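PDB 6OYC: glycosylation Associate Protein 3 from Streptococcus agalactiae serotype V, which probably acts with Gap1 and Gap2 in the glycosylation and accessory Sec export of a secreted adhesin, and may bind sugar. Local coordinates for residues L64-L78 / D130-T142. Numbering follows the deposited sequence.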
ATOM      1  N   LEU C  64     -10.999   2.463 -17.635  1.00 29.76           N
ATOM      2  CA  LEU C  64     -12.300   2.673 -17.015  1.00 31.05           C
ATOM      3  C   LEU C  64     -13.413   2.397 -18.021  1.00 31.89           C
ATOM      4  O   LEU C  64     -13.185   2.335 -19.234  1.00 32.13           O
ATOM      5  CB  LEU C  64     -12.417   4.103 -16.463  1.00 31.28           C
ATOM      6  CG  LEU C  64     -11.359   4.516 -15.422  1.00 31.17           C
ATOM      7  CD1 LEU C  64     -11.640   5.912 -14.855  1.00 29.71           C
ATOM      8  CD2 LEU C  64     -11.250   3.487 -14.284  1.00 28.88           C
ATOM      9  N   ARG C  65     -14.628   2.219 -17.514  1.00 32.08           N
ATOM     10  CA  ARG C  65     -15.779   1.895 -18.358  1.00 36.12           C
ATOM     11  C   ARG C  65     -16.704   3.107 -18.492  1.00 34.95           C
ATOM     12  O   ARG C  65     -17.116   3.698 -17.485  1.00 31.47           O
ATOM     13  CB  ARG C  65     -16.563   0.693 -17.800  1.00 37.15           C
ATOM     14  CG  ARG C  65     -15.709  -0.514 -17.347  1.00 37.41           C
ATOM     15  CD  ARG C  65     -14.730  -0.908 -18.425  1.00 40.91           C
ATOM     16  NE  ARG C  65     -14.291  -2.304 -18.350  1.00 42.74           N
ATOM     17  CZ  ARG C  65     -13.114  -2.718 -17.869  1.00 47.38           C
ATOM     18  NH1 ARG C  65     -12.210  -1.847 -17.373  1.00 35.64           N
ATOM     19  NH2 ARG C  65     -12.845  -4.025 -17.883  1.00 40.73           N
ATOM     20  N   LYS C  66     -17.049   3.454 -19.736  1.00 33.12           N
ATOM     21  CA  LYS C  66     -17.918   4.599 -19.984  1.00 33.52           C
ATOM     22  C   LYS C  66     -19.262   4.407 -19.302  1.00 35.20           C
ATOM     23  O   LYS C  66     -19.928   3.385 -19.488  1.00 33.48           O
ATOM     24  CB  LYS C  66     -18.127   4.803 -21.484  1.00 36.25           C
ATOM     25  CG  LYS C  66     -16.851   5.084 -22.307  1.00 34.92           C
ATOM     26  CD  LYS C  66     -17.159   4.919 -23.796  1.00 34.97           C
ATOM     27  CE  LYS C  66     -15.918   4.958 -24.659  1.00 34.84           C
ATOM     28  NZ  LYS C  66     -15.861   6.224 -25.398  1.00 37.91           N
ATOM     29  N   GLY C  67     -19.659   5.389 -18.497  1.00 36.01           N
ATOM     30  CA  GLY C  67     -20.916   5.320 -17.783  1.00 34.42           C
ATOM     31  C   GLY C  67     -20.845   4.725 -16.392  1.00 35.49           C
ATOM     32  O   GLY C  67     -21.847   4.763 -15.676  1.00 36.14           O
ATOM     33  N   THR C  68     -19.702   4.181 -15.981  1.00 36.20           N
ATOM     34  CA  THR C  68     -19.542   3.673 -14.623  1.00 33.68           C
ATOM     35  C   THR C  68     -19.154   4.816 -13.685  1.00 34.34           C
ATOM     36  O   THR C  68     -18.547   5.809 -14.106  1.00 35.30           O
ATOM     37  CB  THR C  68     -18.495   2.548 -14.621  1.00 33.32           C
ATOM     38  OG1 THR C  68     -19.037   1.427 -15.326  1.00 34.78           O
ATOM     39  CG2 THR C  68     -18.059   2.104 -13.199  1.00 27.12           C
ATOM     40  N   ARG C  69     -19.572   4.701 -12.423  1.00 34.65           N
ATOM     41  CA  ARG C  69     -19.221   5.678 -11.399  1.00 33.62           C
ATOM     42  C   ARG C  69     -17.908   5.293 -10.737  1.00 31.45           C
ATOM     43  O   ARG C  69     -17.683   4.126 -10.428  1.00 31.66           O
ATOM     44  CB  ARG C  69     -20.295   5.761 -10.316  1.00 36.72           C
ATOM     45  CG  ARG C  69     -21.655   6.259 -10.756  1.00 48.91           C
ATOM     46  CD  ARG C  69     -22.588   6.505  -9.545  1.00 50.02           C
ATOM     47  NE  ARG C  69     -22.757   5.316  -8.703  1.00 55.50           N
ATOM     48  CZ  ARG C  69     -23.584   4.313  -8.983  1.00 58.72           C
ATOM     49  NH1 ARG C  69     -24.323   4.355 -10.084  1.00 60.02           N
ATOM     50  NH2 ARG C  69     -23.679   3.270  -8.165  1.00 53.56           N
ATOM     51  N   TYR C  70     -17.065   6.282 -10.474  1.00 32.41           N
ATOM     52  CA  TYR C  70     -15.836   6.044  -9.743  1.00 32.83           C
ATOM     53  C   TYR C  70     -15.647   7.090  -8.652  1.00 34.80           C
ATOM     54  O   TYR C  70     -16.136   8.221  -8.737  1.00 34.43           O
ATOM     55  CB  TYR C  70     -14.621   6.030 -10.678  1.00 30.87           C
ATOM     56  CG  TYR C  70     -14.686   4.958 -11.737  1.00 31.02           C
ATOM     57  CD1 TYR C  70     -14.136   3.694 -11.523  1.00 30.87           C
ATOM     58  CD2 TYR C  70     -15.292   5.215 -12.971  1.00 30.02           C
ATOM     59  CE1 TYR C  70     -14.191   2.708 -12.517  1.00 29.60           C
ATOM     60  CE2 TYR C  70     -15.347   4.245 -13.963  1.00 28.24           C
ATOM     61  CZ  TYR C  70     -14.796   2.999 -13.732  1.00 30.06           C
ATOM     62  OH  TYR C  70     -14.873   2.055 -14.725  1.00 32.90           O
ATOM     63  N   SER C  71     -14.911   6.681  -7.627  1.00 35.25           N
ATOM     64  CA  SER C  71     -14.494   7.541  -6.531  1.00 35.37           C
ATOM     65  C   SER C  71     -12.997   7.825  -6.631  1.00 34.50           C
ATOM     66  O   SER C  71     -12.190   6.903  -6.807  1.00 32.03           O
ATOM     67  CB  SER C  71     -14.804   6.883  -5.186  1.00 32.86           C
ATOM     68  OG  SER C  71     -14.265   7.658  -4.137  1.00 37.46           O
ATOM     69  N   LEU C  72     -12.627   9.097  -6.514  1.00 34.07           N
ATOM     70  CA  LEU C  72     -11.231   9.507  -6.451  1.00 33.92           C
ATOM     71  C   LEU C  72     -11.001  10.218  -5.134  1.00 34.72           C
ATOM     72  O   LEU C  72     -11.729  11.160  -4.800  1.00 32.96           O
ATOM     73  CB  LEU C  72     -10.858  10.419  -7.610  1.00 31.86           C
ATOM     74  CG  LEU C  72      -9.391  10.850  -7.692  1.00 35.68           C
ATOM     75  CD1 LEU C  72      -8.507   9.649  -8.034  1.00 30.01           C
ATOM     76  CD2 LEU C  72      -9.258  11.950  -8.733  1.00 29.69           C
ATOM     77  N   SER C  73      -9.998   9.760  -4.392  1.00 33.75           N
ATOM     78  CA  SER C  73      -9.686  10.272  -3.068  1.00 38.05           C
ATOM     79  C   SER C  73      -8.247  10.755  -3.040  1.00 38.52           C
ATOM     80  O   SER C  73      -7.367  10.146  -3.658  1.00 35.39           O
ATOM     81  CB  SER C  73      -9.881   9.196  -1.991  1.00 35.38           C
ATOM     82  OG  SER C  73     -11.160   8.621  -2.105  1.00 44.31           O
ATOM     83  N   LEU C  74      -8.015  11.837  -2.302  1.00 36.81           N
ATOM     84  CA  LEU C  74      -6.682  12.383  -2.093  1.00 38.12           C
ATOM     85  C   LEU C  74      -6.247  12.091  -0.664  1.00 36.47           C
ATOM     86  O   LEU C  74      -6.953  12.433   0.286  1.00 38.01           O
ATOM     87  CB  LEU C  74      -6.661  13.885  -2.364  1.00 41.55           C
ATOM     88  CG  LEU C  74      -5.409  14.660  -1.940  1.00 38.80           C
ATOM     89  CD1 LEU C  74      -4.216  14.388  -2.853  1.00 37.40           C
ATOM     90  CD2 LEU C  74      -5.722  16.137  -1.918  1.00 38.03           C
ATOM     91  N   ASN C  75      -5.105  11.448  -0.519  1.00 38.64           N
ATOM     92  CA  ASN C  75      -4.474  11.250   0.778  1.00 39.51           C
ATOM     93  C   ASN C  75      -3.211  12.102   0.795  1.00 37.60           C
ATOM     94  O   ASN C  75      -2.207  11.734   0.179  1.00 39.19           O
ATOM     95  CB  ASN C  75      -4.166   9.775   1.025  1.00 42.16           C
ATOM     96  CG  ASN C  75      -3.903   9.481   2.484  1.00 50.55           C
ATOM     97  OD1 ASN C  75      -3.246  10.270   3.173  1.00 51.30           O
ATOM     98  ND2 ASN C  75      -4.430   8.358   2.976  1.00 49.31           N
ATOM     99  N   ALA C  76      -3.275  13.235   1.501  1.00 38.13           N
ATOM    100  CA  ALA C  76      -2.178  14.184   1.640  1.00 39.52           C
ATOM    101  C   ALA C  76      -2.297  14.889   2.990  1.00 43.48           C
ATOM    102  O   ALA C  76      -3.337  14.840   3.647  1.00 42.26           O
ATOM    103  CB  ALA C  76      -2.169  15.215   0.502  1.00 37.01           C
ATOM    104  N   GLU C  77      -1.216  15.560   3.399  1.00 42.17           N
ATOM    105  CA  GLU C  77      -1.167  16.310   4.650  1.00 43.24           C
ATOM    106  C   GLU C  77      -0.758  17.736   4.338  1.00 41.81           C
ATOM    107  O   GLU C  77       0.321  17.950   3.776  1.00 42.58           O
ATOM    108  CB  GLU C  77      -0.164  15.690   5.636  1.00 44.51           C
ATOM    109  CG  GLU C  77      -0.620  14.421   6.324  1.00 46.70           C
ATOM    110  CD  GLU C  77       0.530  13.631   6.921  1.00 57.16           C
ATOM    111  OE1 GLU C  77       0.651  12.430   6.604  1.00 61.71           O
ATOM    112  OE2 GLU C  77       1.313  14.197   7.711  1.00 63.11           O
ATOM    113  N   LEU C  78      -1.575  18.710   4.740  1.00 42.80           N
ATOM    114  CA  LEU C  78      -1.266  20.106   4.432  1.00 51.23           C
ATOM    115  C   LEU C  78      -2.009  21.044   5.377  1.00 59.84           C
ATOM    116  O   LEU C  78      -2.918  20.636   6.103  1.00 57.22           O
ATOM    117  CB  LEU C  78      -1.610  20.446   2.980  1.00 57.07           C
ATOM    118  CG  LEU C  78      -3.040  20.295   2.448  1.00 57.79           C
ATOM    119  CD1 LEU C  78      -3.131  20.953   1.080  1.00 62.45           C
ATOM    120  CD2 LEU C  78      -3.478  18.844   2.353  1.00 50.40           C
ATOM    121  N   ASP C 130       3.903  24.162   1.733  1.00 51.63           N
ATOM    122  CA  ASP C 130       4.382  22.901   2.276  1.00 49.09           C
ATOM    123  C   ASP C 130       3.244  21.897   2.271  1.00 48.59           C
ATOM    124  O   ASP C 130       2.144  22.203   2.737  1.00 47.82           O
ATOM    125  CB  ASP C 130       4.882  23.019   3.721  1.00 50.26           C
ATOM    126  CG  ASP C 130       5.919  24.079   3.898  1.00 55.89           C
ATOM    127  OD1 ASP C 130       5.537  25.263   3.932  1.00 62.56           O
ATOM    128  OD2 ASP C 130       7.113  23.735   4.046  1.00 62.13           O
ATOM    129  N   PHE C 131       3.527  20.697   1.774  1.00 46.77           N
ATOM    130  CA  PHE C 131       2.614  19.577   1.935  1.00 41.91           C
ATOM    131  C   PHE C 131       3.381  18.268   1.782  1.00 39.78           C
ATOM    132  O   PHE C 131       4.479  18.232   1.212  1.00 38.20           O
ATOM    133  CB  PHE C 131       1.451  19.658   0.936  1.00 44.09           C
ATOM    134  CG  PHE C 131       1.869  19.517  -0.513  1.00 41.60           C
ATOM    135  CD1 PHE C 131       2.036  18.264  -1.083  1.00 39.67           C
ATOM    136  CD2 PHE C 131       2.067  20.632  -1.300  1.00 44.32           C
ATOM    137  CE1 PHE C 131       2.409  18.135  -2.407  1.00 45.17           C
ATOM    138  CE2 PHE C 131       2.438  20.506  -2.635  1.00 45.07           C
ATOM    139  CZ  PHE C 131       2.612  19.264  -3.184  1.00 41.08           C
ATOM    140  N   THR C 132       2.771  17.188   2.288  1.00 37.18           N
ATOM    141  CA  THR C 132       3.228  15.818   2.074  1.00 38.22           C
ATOM    142  C   THR C 132       2.140  15.066   1.327  1.00 37.15           C
ATOM    143  O   THR C 132       1.035  14.891   1.847  1.00 41.40           O
ATOM    144  CB  THR C 132       3.545  15.098   3.392  1.00 38.65           C
ATOM    145  OG1 THR C 132       4.643  15.745   4.043  1.00 42.00           O
ATOM    146  CG2 THR C 132       3.923  13.636   3.125  1.00 33.01           C
ATOM    147  N   PHE C 133       2.453  14.618   0.117  1.00 37.83           N
ATOM    148  CA  PHE C 133       1.530  13.833  -0.689  1.00 36.74           C
ATOM    149  C   PHE C 133       1.808  12.351  -0.479  1.00 36.25           C
ATOM    150  O   PHE C 133       2.965  11.916  -0.535  1.00 38.23           O
ATOM    151  CB  PHE C 133       1.658  14.186  -2.170  1.00 35.35           C
ATOM    152  CG  PHE C 133       0.865  13.287  -3.077  1.00 37.64           C
ATOM    153  CD1 PHE C 133      -0.488  13.523  -3.297  1.00 37.09           C
ATOM    154  CD2 PHE C 133       1.465  12.194  -3.697  1.00 33.34           C
ATOM    155  CE1 PHE C 133      -1.224  12.687  -4.130  1.00 38.32           C
ATOM    156  CE2 PHE C 133       0.744  11.366  -4.524  1.00 32.91           C
ATOM    157  CZ  PHE C 133      -0.601  11.609  -4.748  1.00 35.92           C
ATOM    158  N   HIS C 134       0.750  11.580  -0.247  1.00 36.55           N
ATOM    159  CA  HIS C 134       0.872  10.134  -0.068  1.00 37.05           C
ATOM    160  C   HIS C 134       0.411   9.376  -1.303  1.00 35.11           C
ATOM    161  O   HIS C 134       1.190   8.619  -1.887  1.00 36.12           O
ATOM    162  CB  HIS C 134       0.082   9.673   1.167  1.00 36.53           C
ATOM    163  CG  HIS C 134       0.552  10.310   2.432  1.00 39.80           C
ATOM    164  ND1 HIS C 134       1.831  10.132   2.917  1.00 41.00           N
ATOM    165  CD2 HIS C 134      -0.064  11.157   3.290  1.00 38.97           C
ATOM    166  CE1 HIS C 134       1.977  10.829   4.030  1.00 41.51           C
ATOM    167  NE2 HIS C 134       0.844  11.463   4.277  1.00 42.67           N
ATOM    168  N   TYR C 135      -0.842   9.560  -1.710  1.00 33.87           N
ATOM    169  CA  TYR C 135      -1.364   8.807  -2.842  1.00 35.91           C
ATOM    170  C   TYR C 135      -2.746   9.324  -3.207  1.00 35.94           C
ATOM    171  O   TYR C 135      -3.376  10.089  -2.469  1.00 35.18           O
ATOM    172  CB  TYR C 135      -1.427   7.301  -2.553  1.00 35.63           C
ATOM    173  CG  TYR C 135      -2.267   6.906  -1.359  1.00 37.06           C
ATOM    174  CD1 TYR C 135      -3.660   6.910  -1.423  1.00 37.08           C
ATOM    175  CD2 TYR C 135      -1.664   6.494  -0.168  1.00 37.25           C
ATOM    176  CE1 TYR C 135      -4.434   6.524  -0.327  1.00 37.00           C
ATOM    177  CE2 TYR C 135      -2.430   6.106   0.934  1.00 41.21           C
ATOM    178  CZ  TYR C 135      -3.810   6.124   0.853  1.00 41.54           C
ATOM    179  OH  TYR C 135      -4.563   5.744   1.950  1.00 45.93           O
ATOM    180  N   LEU C 136      -3.207   8.884  -4.364  1.00 33.50           N
ATOM    181  CA  LEU C 136      -4.603   8.977  -4.730  1.00 34.29           C
ATOM    182  C   LEU C 136      -5.168   7.567  -4.766  1.00 36.15           C
ATOM    183  O   LEU C 136      -4.437   6.602  -5.026  1.00 35.53           O
ATOM    184  CB  LEU C 136      -4.791   9.656  -6.083  1.00 34.05           C
ATOM    185  CG  LEU C 136      -4.208  11.056  -6.308  1.00 36.06           C
ATOM    186  CD1 LEU C 136      -4.508  11.483  -7.719  1.00 35.53           C
ATOM    187  CD2 LEU C 136      -4.782  12.081  -5.356  1.00 37.17           C
ATOM    188  N   LYS C 137      -6.469   7.451  -4.491  1.00 32.81           N
ATOM    189  CA  LYS C 137      -7.182   6.181  -4.584  1.00 33.53           C
ATOM    190  C   LYS C 137      -8.351   6.329  -5.547  1.00 35.61           C
ATOM    191  O   LYS C 137      -9.222   7.190  -5.359  1.00 37.41           O
ATOM    192  CB  LYS C 137      -7.669   5.710  -3.211  1.00 36.45           C
ATOM    193  CG  LYS C 137      -8.278   4.312  -3.195  1.00 37.39           C
ATOM    194  CD  LYS C 137      -8.572   3.886  -1.761  1.00 42.88           C
ATOM    195  CE  LYS C 137      -9.397   2.627  -1.704  1.00 50.49           C
ATOM    196  NZ  LYS C 137      -9.919   2.378  -0.328  1.00 55.48           N
ATOM    197  N   LEU C 138      -8.368   5.479  -6.567  1.00 30.28           N
ATOM    198  CA  LEU C 138      -9.403   5.463  -7.586  1.00 35.42           C
ATOM    199  C   LEU C 138     -10.087   4.097  -7.563  1.00 35.51           C
ATOM    200  O   LEU C 138      -9.425   3.067  -7.747  1.00 35.30           O
ATOM    201  CB  LEU C 138      -8.787   5.745  -8.960  1.00 34.36           C
ATOM    202  CG  LEU C 138      -9.682   5.666 -10.187  1.00 34.71           C
ATOM    203  CD1 LEU C 138     -10.724   6.785 -10.123  1.00 34.77           C
ATOM    204  CD2 LEU C 138      -8.826   5.789 -11.441  1.00 32.60           C
ATOM    205  N   GLU C 139     -11.402   4.087  -7.342  1.00 32.68           N
ATOM    206  CA  GLU C 139     -12.144   2.838  -7.246  1.00 37.92           C
ATOM    207  C   GLU C 139     -13.547   3.026  -7.803  1.00 36.83           C
ATOM    208  O   GLU C 139     -14.122   4.118  -7.739  1.00 34.81           O
ATOM    209  CB  GLU C 139     -12.232   2.357  -5.797  1.00 40.54           C
ATOM    210  CG  GLU C 139     -12.644   3.475  -4.863  1.00 41.15           C
ATOM    211  CD  GLU C 139     -12.697   3.044  -3.408  1.00 50.80           C
ATOM    212  OE1 GLU C 139     -13.098   1.883  -3.153  1.00 50.01           O
ATOM    213  OE2 GLU C 139     -12.337   3.870  -2.531  1.00 55.64           O
ATOM    214  N   GLU C 140     -14.113   1.943  -8.317  1.00 38.15           N
ATOM    215  CA  GLU C 140     -15.501   2.015  -8.736  1.00 42.93           C
ATOM    216  C   GLU C 140     -16.409   1.963  -7.518  1.00 42.46           C
ATOM    217  O   GLU C 140     -16.047   1.441  -6.463  1.00 43.33           O
ATOM    218  CB  GLU C 140     -15.856   0.909  -9.731  1.00 39.04           C
ATOM    219  CG  GLU C 140     -15.632  -0.488  -9.256  1.00 48.66           C
ATOM    220  CD  GLU C 140     -15.918  -1.507 -10.350  1.00 53.70           C
ATOM    221  OE1 GLU C 140     -15.012  -2.315 -10.648  1.00 52.00           O
ATOM    222  OE2 GLU C 140     -17.036  -1.479 -10.924  1.00 55.94           O
ATOM    223  N   VAL C 141     -17.578   2.559  -7.670  1.00 41.67           N
ATOM    224  CA  VAL C 141     -18.532   2.708  -6.586  1.00 46.54           C
ATOM    225  C   VAL C 141     -19.510   1.543  -6.655  1.00 56.60           C
ATOM    226  O   VAL C 141     -20.192   1.354  -7.671  1.00 57.19           O
ATOM    227  CB  VAL C 141     -19.261   4.053  -6.684  1.00 41.91           C
ATOM    228  CG1 VAL C 141     -20.290   4.162  -5.594  1.00 48.49           C
ATOM    229  CG2 VAL C 141     -18.258   5.184  -6.597  1.00 38.20           C
ATOM    230  N   THR C 142     -19.559   0.757  -5.583  1.00 60.44           N
ATOM    231  CA  THR C 142     -20.447  -0.402  -5.478  1.00 73.18           C
ATOM    232  C   THR C 142     -20.855  -0.629  -4.022  1.00 79.09           C
ATOM    233  O   THR C 142     -20.001  -0.850  -3.156  1.00 88.85           O
ATOM    234  CB  THR C 142     -19.782  -1.694  -6.017  1.00 72.29           C
ATOM    235  OG1 THR C 142     -18.488  -1.856  -5.420  1.00 86.25           O
ATOM    236  CG2 THR C 142     -19.650  -1.658  -7.544  1.00 65.28           C
TER
HETATM  237  O   HOH W   1     -11.519   6.843  -3.776  1.00 37.54           O
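Asn75 faces both His134 and Tyr135, and its carbonyl O accepts both backbone N-H groups, from His134 N at 3.0 Å and from Tyr135 N at 3.2 Å. Two residues of strand 130-140 thus face one of the antiparallel strand 69-78, and the register shifts by one. The Tyr135 phenol, set between its backbone N and carbonyl carbon (chi1 58°), stands up from the sheet and offers one face to Asn75, whose CB rests 3.7 Å from the ring centroid in a CH-pi contact. Tyr135 OH is hydrogen-bonded to Leu198 O, and Tyr6 meets the ring edge-to-face. The His134 imidazole is turned across the Asn75 amide, the two planes nearly perpendicular, and reaches past it to Glu77. His134 NE2 gives a short 2.5 Å hydrogen bond to Glu77 OE1, close to the imidazole plane but from above the carboxylate plane; with Ser29 OG on ND1, both ring nitrogens are held.

The face bearing Leu72, Leu74, Leu136 and Leu138 is apolar and interlocked. Leu74 CD1 sits in the notch formed by Leu136 CD2, 3.5 Å away, and the edge of the Phe133 ring, meeting Phe133 CE1 at 3.7 Å. Leu72 CD1 settles against the CB atoms of Leu136 and Leu138, while Leu138 CD1 meets Tyr70 CB. Strands 84-91 and 118-125 cover this ridge through Val86, Tyr119, Ile121 and Leu123. On the face with Ser71 and Lys137, a water donates to Lys137 O and is hydrogen-bonded to Ser71 OG. The arrangement is a classic beta bulge within one sheet of a two-sheet beta sandwich, consistent with the family's galactose-binding-domain-like fold.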